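Long-range contacts in prephenate dehydratase:Amino acid-binding ACT (Brucella abortus, PDB 6VH5), which probably catalyses the decarboxylating dehydration of prephenate to 3-phenylpyruvate in phenylalanine biosynthesis, and binds phenylalanine at its ACT domain: residues Gly241-Lys246 / Asp264-Pro269; Gly235-Asn240 / Gln275-Glu280; Gln204-Pro209 / Val293-Asp298. All coordinates share one frame; numbering follows the deposited sequence.

In the fold
From the N terminus, the chain first builds the prephenate dehydratase region and then reaches 204-209, the first half of interaction 3. It goes on through the ACT domain, whose strands and helices follow a beta-alpha-beta-beta-alpha-beta order, and the three contacts close as nested loops with no crossing. Interaction 1 is innermost and joins the two strands of a hairpin. Around it, interaction 2 packs the two helices against each other. Interaction 3, the outermost, fastens the last strand to the linker that precedes the first. Phe237 ties interactions 1 and 2 together through Val242, Met244 and Ile265, while His268 joins interaction 1 to interaction 3 by its bond to Ala206.

Interaction 1: Gly241-Lys246 / Asp264-Pro269; sequences GVNMTK and DIEGHP. With PHE (phenylalanine), chain E; EDO (1,2-ethanediol), chain K.
Asp264 pairs with both Thr245 and Lys246, a classic beta bulge in the hairpin of the ACT domain, whose fold is beta-alpha-beta-beta-alpha-beta. Its amide N donates to Lys246 O over 3.1 Å, and its O accepts Thr245 N at 3.0 Å. The Asp264 and Lys246 side chains run alongside each other, Lys246 CD 3.6 Å from Asp264 OD2, yet their charged ends diverge: Lys246 NZ salt-bridges Glu76, whereas Asp264 OD2 meets Arg195 and OD1 bonds Thr218. A water also joins OD2 to Thr245 OG1.

Ile265 and Met244 form the non-hydrogen-bonded pair, and their side chains share the face covered by Phe237. Ile265 CG2 touches Met244 CE at 3.8 Å, while Ile265 CB packs on Val242 CG1. Met244 also serves the bound phenylalanine: its CG and SD lie near the ligand ring atom CE2, and its N donates to the ligand O at 3.1 Å. Asn243 OD1 accepts the ligand ammonium N, and Leu230 and Asn225 of the second subunit bond the same ligand, which therefore sits at the dimer interface.

Glu266 N donates to Asn243 O. CG of Glu266 stands anti to its carbonyl carbon (chi1 -62°) and the chain runs extended beyond, bringing OE1 beside Asn243 ND2 for a weak bond, amide and carboxylate planes 61° apart. Thr245 CG2 abuts Glu266 CD at 3.5 Å, and Arg300 NH1 reaches both Glu266 OE2 and Thr245 OG1. Finally, a water accepts a hydrogen bond from Asn243 N at 2.8 Å and donates one to Glu266 O at 2.9 Å.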
ATOM      1  N   GLY A 241     -11.858  24.965  13.529  1.00 45.03           N
ATOM      2  CA  GLY A 241     -12.104  25.034  12.107  1.00 49.80           C
ATOM      3  C   GLY A 241     -10.927  24.630  11.261  1.00 53.76           C
ATOM      4  O   GLY A 241     -10.750  25.162  10.159  1.00 63.40           O
ATOM      5  N   VAL A 242     -10.120  23.688  11.739  1.00 52.43           N
ATOM      6  CA  VAL A 242      -9.006  23.155  10.964  1.00 46.15           C
ATOM      7  C   VAL A 242      -9.499  21.899  10.256  1.00 50.26           C
ATOM      8  O   VAL A 242      -9.905  20.931  10.911  1.00 55.40           O
ATOM      9  CB  VAL A 242      -7.804  22.835  11.861  1.00 40.85           C
ATOM     10  CG1 VAL A 242      -6.621  22.423  11.004  1.00 52.86           C
ATOM     11  CG2 VAL A 242      -7.462  24.002  12.755  1.00 42.91           C
ATOM     12  N   ASN A 243      -9.475  21.914   8.924  1.00 46.13           N
ATOM     13  CA  ASN A 243      -9.908  20.757   8.147  1.00 43.99           C
ATOM     14  C   ASN A 243      -8.766  19.759   8.039  1.00 49.26           C
ATOM     15  O   ASN A 243      -7.647  20.122   7.666  1.00 54.90           O
ATOM     16  CB  ASN A 243     -10.377  21.174   6.753  1.00 46.36           C
ATOM     17  CG  ASN A 243     -11.258  20.099   6.064  1.00 59.54           C
ATOM     18  OD1 ASN A 243     -12.060  19.409   6.701  1.00 56.02           O
ATOM     19  ND2 ASN A 243     -11.073  19.949   4.753  1.00 55.44           N
ATOM     20  N   MET A 244      -9.045  18.512   8.401  1.00 49.06           N
ATOM     21  CA  MET A 244      -8.107  17.409   8.248  1.00 48.12           C
ATOM     22  C   MET A 244      -8.498  16.599   7.013  1.00 49.62           C
ATOM     23  O   MET A 244      -9.672  16.247   6.850  1.00 47.45           O
ATOM     24  CB  MET A 244      -8.118  16.539   9.505  1.00 45.70           C
ATOM     25  CG  MET A 244      -7.109  15.417   9.519  1.00 47.54           C
ATOM     26  SD  MET A 244      -7.061  14.589  11.113  1.00 51.68           S
ATOM     27  CE  MET A 244      -6.313  15.866  12.141  1.00 36.23           C
ATOM     28  N   THR A 245      -7.529  16.331   6.128  1.00 46.71           N
ATOM     29  CA  THR A 245      -7.834  15.669   4.868  1.00 50.95           C
ATOM     30  C   THR A 245      -7.189  14.300   4.732  1.00 56.46           C
ATOM     31  O   THR A 245      -7.461  13.603   3.747  1.00 55.90           O
ATOM     32  CB  THR A 245      -7.414  16.541   3.678  1.00 54.92           C
ATOM     33  OG1 THR A 245      -5.990  16.682   3.657  1.00 53.03           O
ATOM     34  CG2 THR A 245      -8.044  17.910   3.758  1.00 53.56           C
ATOM     35  N   LYS A 246      -6.354  13.886   5.683  1.00 49.39           N
ATOM     36  CA  LYS A 246      -5.802  12.541   5.645  1.00 40.42           C
ATOM     37  C   LYS A 246      -5.546  12.084   7.071  1.00 44.68           C
ATOM     38  O   LYS A 246      -5.089  12.871   7.911  1.00 47.34           O
ATOM     39  CB  LYS A 246      -4.515  12.504   4.809  1.00 48.58           C
ATOM     40  CG  LYS A 246      -3.969  11.111   4.536  1.00 49.99           C
ATOM     41  CD  LYS A 246      -2.688  11.197   3.731  1.00 57.28           C
ATOM     42  CE  LYS A 246      -2.039   9.832   3.556  1.00 55.77           C
ATOM     43  NZ  LYS A 246      -2.895   8.945   2.736  1.00 64.10           N
ATOM     44  N   ASP A 264      -2.665  14.813   7.617  1.00 51.11           N
ATOM     45  CA  ASP A 264      -2.531  16.063   6.880  1.00 49.79           C
ATOM     46  C   ASP A 264      -3.656  16.989   7.335  1.00 52.33           C
ATOM     47  O   ASP A 264      -4.807  16.552   7.440  1.00 48.98           O
ATOM     48  CB  ASP A 264      -2.656  15.860   5.360  1.00 49.30           C
ATOM     49  CG  ASP A 264      -1.576  14.949   4.754  1.00 51.92           C
ATOM     50  OD1 ASP A 264      -0.629  14.506   5.447  1.00 49.86           O
ATOM     51  OD2 ASP A 264      -1.696  14.682   3.538  1.00 53.63           O
ATOM     52  N   ILE A 265      -3.334  18.257   7.604  1.00 44.00           N
ATOM     53  CA  ILE A 265      -4.346  19.287   7.821  1.00 48.64           C
ATOM     54  C   ILE A 265      -4.081  20.408   6.820  1.00 46.58           C
ATOM     55  O   ILE A 265      -2.970  20.571   6.298  1.00 42.36           O
ATOM     56  CB  ILE A 265      -4.375  19.858   9.267  1.00 45.51           C
ATOM     57  CG1 ILE A 265      -3.031  20.480   9.616  1.00 40.27           C
ATOM     58  CG2 ILE A 265      -4.749  18.798  10.311  1.00 35.92           C
ATOM     59  CD1 ILE A 265      -2.972  21.029  10.997  1.00 47.21           C
ATOM     60  N   GLU A 266      -5.127  21.173   6.542  1.00 40.11           N
ATOM     61  CA  GLU A 266      -5.040  22.370   5.710  1.00 41.57           C
ATOM     62  C   GLU A 266      -4.856  23.557   6.649  1.00 52.04           C
ATOM     63  O   GLU A 266      -5.794  23.987   7.322  1.00 60.45           O
ATOM     64  CB  GLU A 266      -6.278  22.490   4.828  1.00 44.93           C
ATOM     65  CG  GLU A 266      -6.392  21.304   3.863  1.00 49.83           C
ATOM     66  CD  GLU A 266      -7.612  21.336   2.955  1.00 61.17           C
ATOM     67  OE1 GLU A 266      -8.697  21.805   3.378  1.00 66.81           O
ATOM     68  OE2 GLU A 266      -7.473  20.886   1.797  1.00 69.22           O
ATOM     69  N   GLY A 267      -3.634  24.045   6.729  1.00 55.70           N
ATOM     70  CA  GLY A 267      -3.264  25.110   7.630  1.00 58.98           C
ATOM     71  C   GLY A 267      -1.764  25.169   7.794  1.00 65.16           C
ATOM     72  O   GLY A 267      -1.030  24.233   7.463  1.00 64.80           O
ATOM     73  N   HIS A 268      -1.303  26.315   8.285  1.00 61.84           N
ATOM     74  CA  HIS A 268       0.078  26.639   8.585  1.00 62.12           C
ATOM     75  C   HIS A 268       0.283  26.732  10.095  1.00 60.92           C
ATOM     76  O   HIS A 268      -0.578  27.273  10.796  1.00 57.29           O
ATOM     77  CB  HIS A 268       0.464  27.966   7.928  1.00 64.56           C
ATOM     78  CG  HIS A 268       1.931  28.248   7.957  1.00 66.41           C
ATOM     79  ND1 HIS A 268       2.595  28.618   9.105  1.00 66.49           N
ATOM     80  CD2 HIS A 268       2.867  28.190   6.980  1.00 63.41           C
ATOM     81  CE1 HIS A 268       3.876  28.793   8.831  1.00 66.01           C
ATOM     82  NE2 HIS A 268       4.064  28.543   7.548  1.00 64.39           N
ATOM     83  N   PRO A 269       1.393  26.209  10.625  1.00 64.57           N
ATOM     84  CA  PRO A 269       1.570  26.177  12.093  1.00 62.28           C
ATOM     85  C   PRO A 269       1.581  27.543  12.770  1.00 62.48           C
ATOM     86  O   PRO A 269       1.383  27.612  13.992  1.00 58.24           O
ATOM     87  CB  PRO A 269       2.924  25.468  12.265  1.00 62.13           C
ATOM     88  CG  PRO A 269       3.081  24.657  11.026  1.00 66.65           C
ATOM     89  CD  PRO A 269       2.465  25.478   9.926  1.00 66.50           C
TER
HETATM   90  N   PHE E 301     -12.145  16.765   6.737  1.00 39.02           N
HETATM   91  CA  PHE E 301     -13.060  16.110   7.667  1.00 45.77           C
HETATM   92  C   PHE E 301     -12.706  16.478   9.093  1.00 52.54           C
HETATM   93  O   PHE E 301     -11.699  17.162   9.306  1.00 47.20           O
HETATM   94  CB  PHE E 301     -13.044  14.589   7.511  1.00 43.63           C
HETATM   95  CG  PHE E 301     -11.655  13.984   7.454  1.00 50.03           C
HETATM   96  CD1 PHE E 301     -11.143  13.519   6.254  1.00 57.71           C
HETATM   97  CD2 PHE E 301     -10.878  13.865   8.598  1.00 48.91           C
HETATM   98  CE1 PHE E 301      -9.874  12.954   6.193  1.00 63.18           C
HETATM   99  CE2 PHE E 301      -9.619  13.308   8.549  1.00 54.05           C
HETATM  100  CZ  PHE E 301      -9.110  12.852   7.347  1.00 61.01           C
HETATM  101  OXT PHE E 301     -13.410  16.076  10.022  1.00 48.11           O
HETATM  102  C1  EDO K 302     -11.610  16.430  13.288  1.00 65.82           C
HETATM  103  O1  EDO K 302     -12.826  16.216  12.547  1.00 49.93           O
HETATM  104  C2  EDO K 302     -10.835  17.652  12.775  1.00 65.65           C
HETATM  105  O2  EDO K 302     -11.605  18.458  11.869  1.00 58.93           O
HETATM  106  O   HOH W   1      -8.691  24.194   7.434  1.00 44.58           O
HETATM  107  O   HOH W   2      -4.303  15.227   2.244  1.00 53.22           O

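Interaction 2: Gly235-Asn240 / Gln275-Glu280; sequences GGFATN and QLALEE
Asn240 ND2 is held between two acceptors, Gly236 O within its own helix and a water that hands the link on to Glu280 OE1 across the contact. The bond to Gly236 O spans 3.0 Å from ND2 and follows a lone pair in the carbonyl plane, with the oxygen almost within the plane of the Asn240 amide. Both legs of the water bridge, from ND2 and to Glu280 OE1, measure 2.8 Å. Thus fixed, the amide presents OD1 to Leu276 CD1 at 3.5 Å, the two side chains meeting at about a right angle.

This is the pair of helices that the ACT fold lays together on one face of its antiparallel sheet. Their axes approach to 7.7 Å and run nearly antiparallel, at 155°. Such closeness rests on Gly236, whose CA faces that of Ala277, and on the small methyl opposite it: Ala277 CB touches Gly236 O and, at 3.6 Å, Phe237 CD1. The Phe237 ring reaches under the neighbouring helix even though its CB starts out away from it, and its edge meets Leu278 CD2. Val242, in the turn below, packs on both Phe237 and Ala277.

Glu280 CG is anti to the backbone N (chi1 -170°), and the chain extended beyond it carries the carboxylate across to Gly235 and Gly236. OE2 comes to 3.3 Å from Gly236 N, but the angle is too poor for a hydrogen bond.

The helices are therefore joined mainly by apolar packing of Ala277, Phe237 and Leu278, with the water bridge from Asn240 ND2 to Glu280 OE1 as the polar link beside it.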
ATOM      1  N   GLY A 235      -9.860  16.928  19.055  1.00 47.94           N
ATOM      2  CA  GLY A 235     -10.735  17.944  19.624  1.00 51.94           C
ATOM      3  C   GLY A 235     -10.352  19.357  19.235  1.00 51.30           C
ATOM      4  O   GLY A 235     -11.219  20.208  18.991  1.00 43.14           O
ATOM      5  N   GLY A 236      -9.050  19.631  19.182  1.00 50.27           N
ATOM      6  CA  GLY A 236      -8.600  20.985  18.910  1.00 52.86           C
ATOM      7  C   GLY A 236      -8.850  21.398  17.476  1.00 52.22           C
ATOM      8  O   GLY A 236      -9.186  22.555  17.201  1.00 54.57           O
ATOM      9  N   PHE A 237      -8.698  20.458  16.539  1.00 50.78           N
ATOM     10  CA  PHE A 237      -9.010  20.772  15.150  1.00 46.11           C
ATOM     11  C   PHE A 237     -10.505  21.001  14.977  1.00 45.37           C
ATOM     12  O   PHE A 237     -10.917  21.910  14.245  1.00 46.11           O
ATOM     13  CB  PHE A 237      -8.511  19.668  14.225  1.00 38.90           C
ATOM     14  CG  PHE A 237      -7.056  19.360  14.386  1.00 46.91           C
ATOM     15  CD1 PHE A 237      -6.101  20.178  13.813  1.00 44.73           C
ATOM     16  CD2 PHE A 237      -6.639  18.246  15.100  1.00 53.79           C
ATOM     17  CE1 PHE A 237      -4.757  19.916  13.977  1.00 47.09           C
ATOM     18  CE2 PHE A 237      -5.289  17.968  15.255  1.00 51.79           C
ATOM     19  CZ  PHE A 237      -4.349  18.803  14.694  1.00 49.60           C
ATOM     20  N   ALA A 238     -11.322  20.236  15.709  1.00 42.94           N
ATOM     21  CA  ALA A 238     -12.775  20.322  15.579  1.00 44.80           C
ATOM     22  C   ALA A 238     -13.308  21.705  15.954  1.00 49.17           C
ATOM     23  O   ALA A 238     -14.162  22.260  15.252  1.00 50.22           O
ATOM     24  CB  ALA A 238     -13.429  19.245  16.449  1.00 40.00           C
ATOM     25  N   THR A 239     -12.831  22.271  17.072  1.00 49.21           N
ATOM     26  CA  THR A 239     -13.345  23.543  17.568  1.00 46.59           C
ATOM     27  C   THR A 239     -12.593  24.757  17.033  1.00 49.00           C
ATOM     28  O   THR A 239     -12.927  25.885  17.404  1.00 49.10           O
ATOM     29  CB  THR A 239     -13.342  23.577  19.112  1.00 54.50           C
ATOM     30  OG1 THR A 239     -12.017  23.321  19.600  1.00 57.11           O
ATOM     31  CG2 THR A 239     -14.323  22.551  19.699  1.00 39.33           C
ATOM     32  N   ASN A 240     -11.564  24.579  16.213  1.00 48.85           N
ATOM     33  CA  ASN A 240     -10.892  25.735  15.640  1.00 48.01           C
ATOM     34  C   ASN A 240     -11.062  25.844  14.132  1.00 50.41           C
ATOM     35  O   ASN A 240     -10.535  26.788  13.528  1.00 50.59           O
ATOM     36  CB  ASN A 240      -9.414  25.714  16.024  1.00 47.96           C
ATOM     37  CG  ASN A 240      -9.202  26.193  17.436  1.00 52.15           C
ATOM     38  OD1 ASN A 240      -9.256  27.391  17.693  1.00 55.13           O
ATOM     39  ND2 ASN A 240      -9.022  25.262  18.371  1.00 44.35           N
ATOM     40  N   GLN A 275      -2.214  26.888  15.492  1.00 52.60           N
ATOM     41  CA  GLN A 275      -1.407  26.945  16.704  1.00 53.70           C
ATOM     42  C   GLN A 275      -2.185  26.422  17.906  1.00 61.19           C
ATOM     43  O   GLN A 275      -1.661  25.633  18.702  1.00 67.10           O
ATOM     44  CB  GLN A 275      -0.954  28.386  16.928  1.00 47.11           C
ATOM     45  CG  GLN A 275       0.241  28.584  17.801  1.00 68.04           C
ATOM     46  CD  GLN A 275       0.563  30.061  17.984  1.00 87.79           C
ATOM     47  OE1 GLN A 275       0.612  30.558  19.107  1.00102.12           O
ATOM     48  NE2 GLN A 275       0.744  30.774  16.879  1.00 92.92           N
ATOM     49  N   LEU A 276      -3.455  26.819  18.033  1.00 57.36           N
ATOM     50  CA  LEU A 276      -4.258  26.374  19.168  1.00 54.67           C
ATOM     51  C   LEU A 276      -4.572  24.884  19.078  1.00 58.38           C
ATOM     52  O   LEU A 276      -4.382  24.141  20.050  1.00 60.39           O
ATOM     53  CB  LEU A 276      -5.550  27.181  19.229  1.00 53.07           C
ATOM     54  CG  LEU A 276      -5.497  28.632  19.677  1.00 55.35           C
ATOM     55  CD1 LEU A 276      -6.851  29.278  19.478  1.00 53.36           C
ATOM     56  CD2 LEU A 276      -5.109  28.681  21.128  1.00 54.29           C
ATOM     57  N   ALA A 277      -5.005  24.422  17.896  1.00 50.85           N
ATOM     58  CA  ALA A 277      -5.303  23.006  17.710  1.00 44.52           C
ATOM     59  C   ALA A 277      -4.091  22.138  18.026  1.00 52.38           C
ATOM     60  O   ALA A 277      -4.193  21.164  18.781  1.00 57.08           O
ATOM     61  CB  ALA A 277      -5.766  22.756  16.271  1.00 40.46           C
ATOM     62  N   LEU A 278      -2.921  22.504  17.494  1.00 54.76           N
ATOM     63  CA  LEU A 278      -1.719  21.716  17.763  1.00 59.08           C
ATOM     64  C   LEU A 278      -1.363  21.754  19.246  1.00 58.61           C
ATOM     65  O   LEU A 278      -0.885  20.756  19.802  1.00 61.12           O
ATOM     66  CB  LEU A 278      -0.550  22.207  16.899  1.00 55.93           C
ATOM     67  CG  LEU A 278      -0.648  21.861  15.404  1.00 51.59           C
ATOM     68  CD1 LEU A 278       0.512  22.450  14.570  1.00 40.26           C
ATOM     69  CD2 LEU A 278      -0.705  20.347  15.240  1.00 48.97           C
ATOM     70  N   GLU A 279      -1.602  22.892  19.907  1.00 58.80           N
ATOM     71  CA  GLU A 279      -1.328  22.980  21.337  1.00 61.30           C
ATOM     72  C   GLU A 279      -2.222  22.036  22.121  1.00 62.81           C
ATOM     73  O   GLU A 279      -1.778  21.384  23.074  1.00 67.21           O
ATOM     74  CB  GLU A 279      -1.525  24.413  21.830  1.00 64.03           C
ATOM     75  CG  GLU A 279      -1.259  24.567  23.314  1.00 77.00           C
ATOM     76  CD  GLU A 279      -1.432  25.996  23.811  1.00 92.20           C
ATOM     77  OE1 GLU A 279      -2.087  26.809  23.118  1.00 94.54           O
ATOM     78  OE2 GLU A 279      -0.875  26.315  24.884  1.00 95.55           O
ATOM     79  N   GLU A 280      -3.492  21.956  21.736  1.00 59.49           N
ATOM     80  CA  GLU A 280      -4.390  21.001  22.364  1.00 57.92           C
ATOM     81  C   GLU A 280      -3.981  19.577  22.023  1.00 58.14           C
ATOM     82  O   GLU A 280      -4.058  18.680  22.869  1.00 58.75           O
ATOM     83  CB  GLU A 280      -5.823  21.292  21.928  1.00 54.28           C
ATOM     84  CG  GLU A 280      -6.886  20.533  22.672  1.00 57.60           C
ATOM     85  CD  GLU A 280      -8.251  21.168  22.478  1.00 63.17           C
ATOM     86  OE1 GLU A 280      -8.309  22.420  22.410  1.00 56.80           O
ATOM     87  OE2 GLU A 280      -9.254  20.423  22.393  1.00 68.76           O
TER
HETATM   88  O   HOH W   3      -8.709  24.874  21.149  1.00 68.84           O

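Interaction 3: Gln204-Pro209 / Val293-Asp298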
ATOM      1  N   GLN A 204      12.233  22.807   4.905  1.00 77.42           N
ATOM      2  CA  GLN A 204      11.838  24.087   4.330  1.00 77.11           C
ATOM      3  C   GLN A 204      10.332  24.172   4.461  1.00 71.72           C
ATOM      4  O   GLN A 204       9.620  23.306   3.947  1.00 68.76           O
ATOM      5  CB  GLN A 204      12.256  24.208   2.858  1.00 76.81           C
ATOM      6  CG  GLN A 204      11.590  25.366   2.107  1.00 88.25           C
ATOM      7  CD  GLN A 204      10.368  24.934   1.282  1.00100.99           C
ATOM      8  OE1 GLN A 204      10.321  23.822   0.753  1.00105.48           O
ATOM      9  NE2 GLN A 204       9.384  25.820   1.170  1.00101.99           N
ATOM     10  N   TRP A 205       9.857  25.208   5.132  1.00 74.58           N
ATOM     11  CA  TRP A 205       8.437  25.437   5.296  1.00 66.28           C
ATOM     12  C   TRP A 205       7.977  26.501   4.312  1.00 71.63           C
ATOM     13  O   TRP A 205       8.656  27.514   4.122  1.00 75.62           O
ATOM     14  CB  TRP A 205       8.140  25.862   6.732  1.00 73.14           C
ATOM     15  CG  TRP A 205       8.185  24.725   7.720  1.00 72.46           C
ATOM     16  CD1 TRP A 205       8.577  23.437   7.474  1.00 67.75           C
ATOM     17  CD2 TRP A 205       7.769  24.765   9.095  1.00 63.58           C
ATOM     18  NE1 TRP A 205       8.445  22.679   8.618  1.00 63.26           N
ATOM     19  CE2 TRP A 205       7.954  23.470   9.625  1.00 58.27           C
ATOM     20  CE3 TRP A 205       7.257  25.770   9.927  1.00 67.88           C
ATOM     21  CZ2 TRP A 205       7.643  23.154  10.945  1.00 61.20           C
ATOM     22  CZ3 TRP A 205       6.952  25.458  11.244  1.00 63.86           C
ATOM     23  CH2 TRP A 205       7.147  24.159  11.740  1.00 68.04           C
ATOM     24  N   ALA A 206       6.794  26.298   3.735  1.00 66.92           N
ATOM     25  CA  ALA A 206       6.179  27.344   2.939  1.00 65.93           C
ATOM     26  C   ALA A 206       5.822  28.510   3.846  1.00 72.62           C
ATOM     27  O   ALA A 206       5.590  28.339   5.046  1.00 62.26           O
ATOM     28  CB  ALA A 206       4.937  26.819   2.221  1.00 64.75           C
ATOM     29  N   ALA A 207       5.824  29.712   3.276  1.00 78.65           N
ATOM     30  CA  ALA A 207       5.500  30.890   4.067  1.00 80.09           C
ATOM     31  C   ALA A 207       4.028  30.877   4.472  1.00 86.46           C
ATOM     32  O   ALA A 207       3.171  30.347   3.760  1.00 88.82           O
ATOM     33  CB  ALA A 207       5.818  32.167   3.294  1.00 79.27           C
ATOM     34  N   ARG A 208       3.748  31.456   5.642  1.00 90.33           N
ATOM     35  CA  ARG A 208       2.388  31.516   6.170  1.00 94.58           C
ATOM     36  C   ARG A 208       1.467  32.260   5.207  1.00100.29           C
ATOM     37  O   ARG A 208       1.800  33.368   4.771  1.00100.16           O
ATOM     38  CB  ARG A 208       2.391  32.187   7.542  1.00 98.70           C
ATOM     39  CG  ARG A 208       1.002  32.365   8.168  1.00106.22           C
ATOM     40  CD  ARG A 208       1.172  32.918   9.563  1.00112.26           C
ATOM     41  NE  ARG A 208       1.668  34.290   9.587  1.00121.55           N
ATOM     42  CZ  ARG A 208       2.918  34.606   9.921  1.00127.65           C
ATOM     43  NH1 ARG A 208       3.771  33.647  10.248  1.00124.86           N
ATOM     44  NH2 ARG A 208       3.312  35.869   9.936  1.00132.20           N
ATOM     45  N   PRO A 209       0.301  31.708   4.887  1.00108.48           N
ATOM     46  CA  PRO A 209      -0.594  32.364   3.922  1.00112.21           C
ATOM     47  C   PRO A 209      -1.160  33.692   4.415  1.00110.76           C
ATOM     48  O   PRO A 209      -1.532  33.844   5.584  1.00104.14           O
ATOM     49  CB  PRO A 209      -1.710  31.326   3.727  1.00114.49           C
ATOM     50  CG  PRO A 209      -1.713  30.566   4.995  1.00112.95           C
ATOM     51  CD  PRO A 209      -0.272  30.442   5.384  1.00110.76           C
ATOM     52  N   VAL A 293       5.533  21.208   5.763  1.00 50.69           N
ATOM     53  CA  VAL A 293       4.640  22.362   5.631  1.00 52.68           C
ATOM     54  C   VAL A 293       4.811  22.877   4.209  1.00 62.78           C
ATOM     55  O   VAL A 293       5.857  23.455   3.879  1.00 63.73           O
ATOM     56  CB  VAL A 293       4.959  23.473   6.637  1.00 62.07           C
ATOM     57  CG1 VAL A 293       4.007  24.639   6.434  1.00 69.96           C
ATOM     58  CG2 VAL A 293       4.922  22.941   8.061  1.00 62.86           C
ATOM     59  N   TYR A 294       3.809  22.646   3.355  1.00 61.67           N
ATOM     60  CA  TYR A 294       4.011  22.792   1.920  1.00 55.08           C
ATOM     61  C   TYR A 294       2.755  23.317   1.230  1.00 59.59           C
ATOM     62  O   TYR A 294       1.634  23.194   1.738  1.00 57.29           O
ATOM     63  CB  TYR A 294       4.456  21.458   1.304  1.00 52.93           C
ATOM     64  CG  TYR A 294       3.625  20.241   1.683  1.00 56.50           C
ATOM     65  CD1 TYR A 294       2.720  19.686   0.783  1.00 55.63           C
ATOM     66  CD2 TYR A 294       3.771  19.623   2.918  1.00 57.71           C
ATOM     67  CE1 TYR A 294       1.976  18.562   1.107  1.00 54.14           C
ATOM     68  CE2 TYR A 294       3.017  18.502   3.259  1.00 57.16           C
ATOM     69  CZ  TYR A 294       2.127  17.974   2.346  1.00 57.49           C
ATOM     70  OH  TYR A 294       1.384  16.854   2.668  1.00 58.81           O
ATOM     71  N   LYS A 295       2.963  23.876   0.036  1.00 53.63           N
ATOM     72  CA  LYS A 295       1.858  24.378  -0.768  1.00 59.62           C
ATOM     73  C   LYS A 295       0.942  23.233  -1.178  1.00 62.50           C
ATOM     74  O   LYS A 295       1.401  22.133  -1.494  1.00 63.08           O
ATOM     75  CB  LYS A 295       2.372  25.087  -2.022  1.00 63.00           C
ATOM     76  CG  LYS A 295       3.171  26.349  -1.762  1.00 69.35           C
ATOM     77  CD  LYS A 295       3.709  26.927  -3.068  1.00 73.69           C
ATOM     78  CE  LYS A 295       4.523  28.191  -2.835  1.00 76.41           C
ATOM     79  NZ  LYS A 295       5.033  28.772  -4.113  1.00 79.00           N
ATOM     80  N   GLY A 296      -0.363  23.502  -1.182  1.00 60.13           N
ATOM     81  CA  GLY A 296      -1.358  22.512  -1.541  1.00 56.37           C
ATOM     82  C   GLY A 296      -1.804  22.646  -2.986  1.00 58.61           C
ATOM     83  O   GLY A 296      -1.853  23.742  -3.542  1.00 63.79           O
ATOM     84  N   SER A 297      -2.126  21.511  -3.593  1.00 56.69           N
ATOM     85  CA  SER A 297      -2.514  21.523  -4.993  1.00 64.47           C
ATOM     86  C   SER A 297      -3.895  22.150  -5.165  1.00 71.16           C
ATOM     87  O   SER A 297      -4.752  22.075  -4.282  1.00 65.87           O
ATOM     88  CB  SER A 297      -2.498  20.107  -5.565  1.00 64.87           C
ATOM     89  OG  SER A 297      -2.850  20.125  -6.935  1.00 78.44           O
ATOM     90  N   ASP A 298      -4.106  22.767  -6.330  1.00 80.54           N
ATOM     91  CA  ASP A 298      -5.381  23.408  -6.632  1.00 83.97           C
ATOM     92  C   ASP A 298      -6.541  22.424  -6.634  1.00 88.69           C
ATOM     93  O   ASP A 298      -7.700  22.857  -6.600  1.00 93.63           O
ATOM     94  CB  ASP A 298      -5.308  24.111  -7.992  1.00 86.63           C
ATOM     95  CG  ASP A 298      -4.383  25.311  -7.980  1.00 88.16           C
ATOM     96  OD1 ASP A 298      -4.420  26.083  -6.998  1.00 89.49           O
ATOM     97  OD2 ASP A 298      -3.617  25.484  -8.950  1.00 91.06           O
TER
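Ala206 N donates to Val293 O at 3.0 Å, a fairly straight bond (164° at the hydrogen) made as the linker passes the last strand of the ACT sheet. The same oxygen receives a CA-H...O contact from Trp205 at 3.5 Å from CA, so two consecutive residues of the linker lean on one carbonyl. Strand 286-295 is an outermost strand of this sheet within the chain, and the irregular segment 204-209 touches it without becoming a strand itself.

Val293 carries most of the side-chain contact. Its CG2 sits over one face of the Trp205 indole, 3.4 Å from the centroid of the five-membered ring and only 8° off the normal, a clear CH-pi interaction. Val293 CB adds a contact of 3.6 Å to Trp205 CG. The valine's other branch, CG1, stands anti to the backbone N (chi1 179°) and packs on His268, so the two methyls serve different neighbours. Further along, the methyl of Ala206 rests 4.1 Å from Tyr294 CA and touches Lys295 CG more loosely. Tyr294 starts its side chain away from the linker, and its OH is hydrogen-bonded to Thr218 OG1.

Ala206 is held through both its N and its O, which belong to successive peptide groups: N donates to Val293 O, and O accepts from His268 NE2. The linker's attachment to the ACT sheet thus combines one backbone hydrogen bond with the CH-pi contact of a valine methyl over an indole face, and involves no charge pair between the two segments.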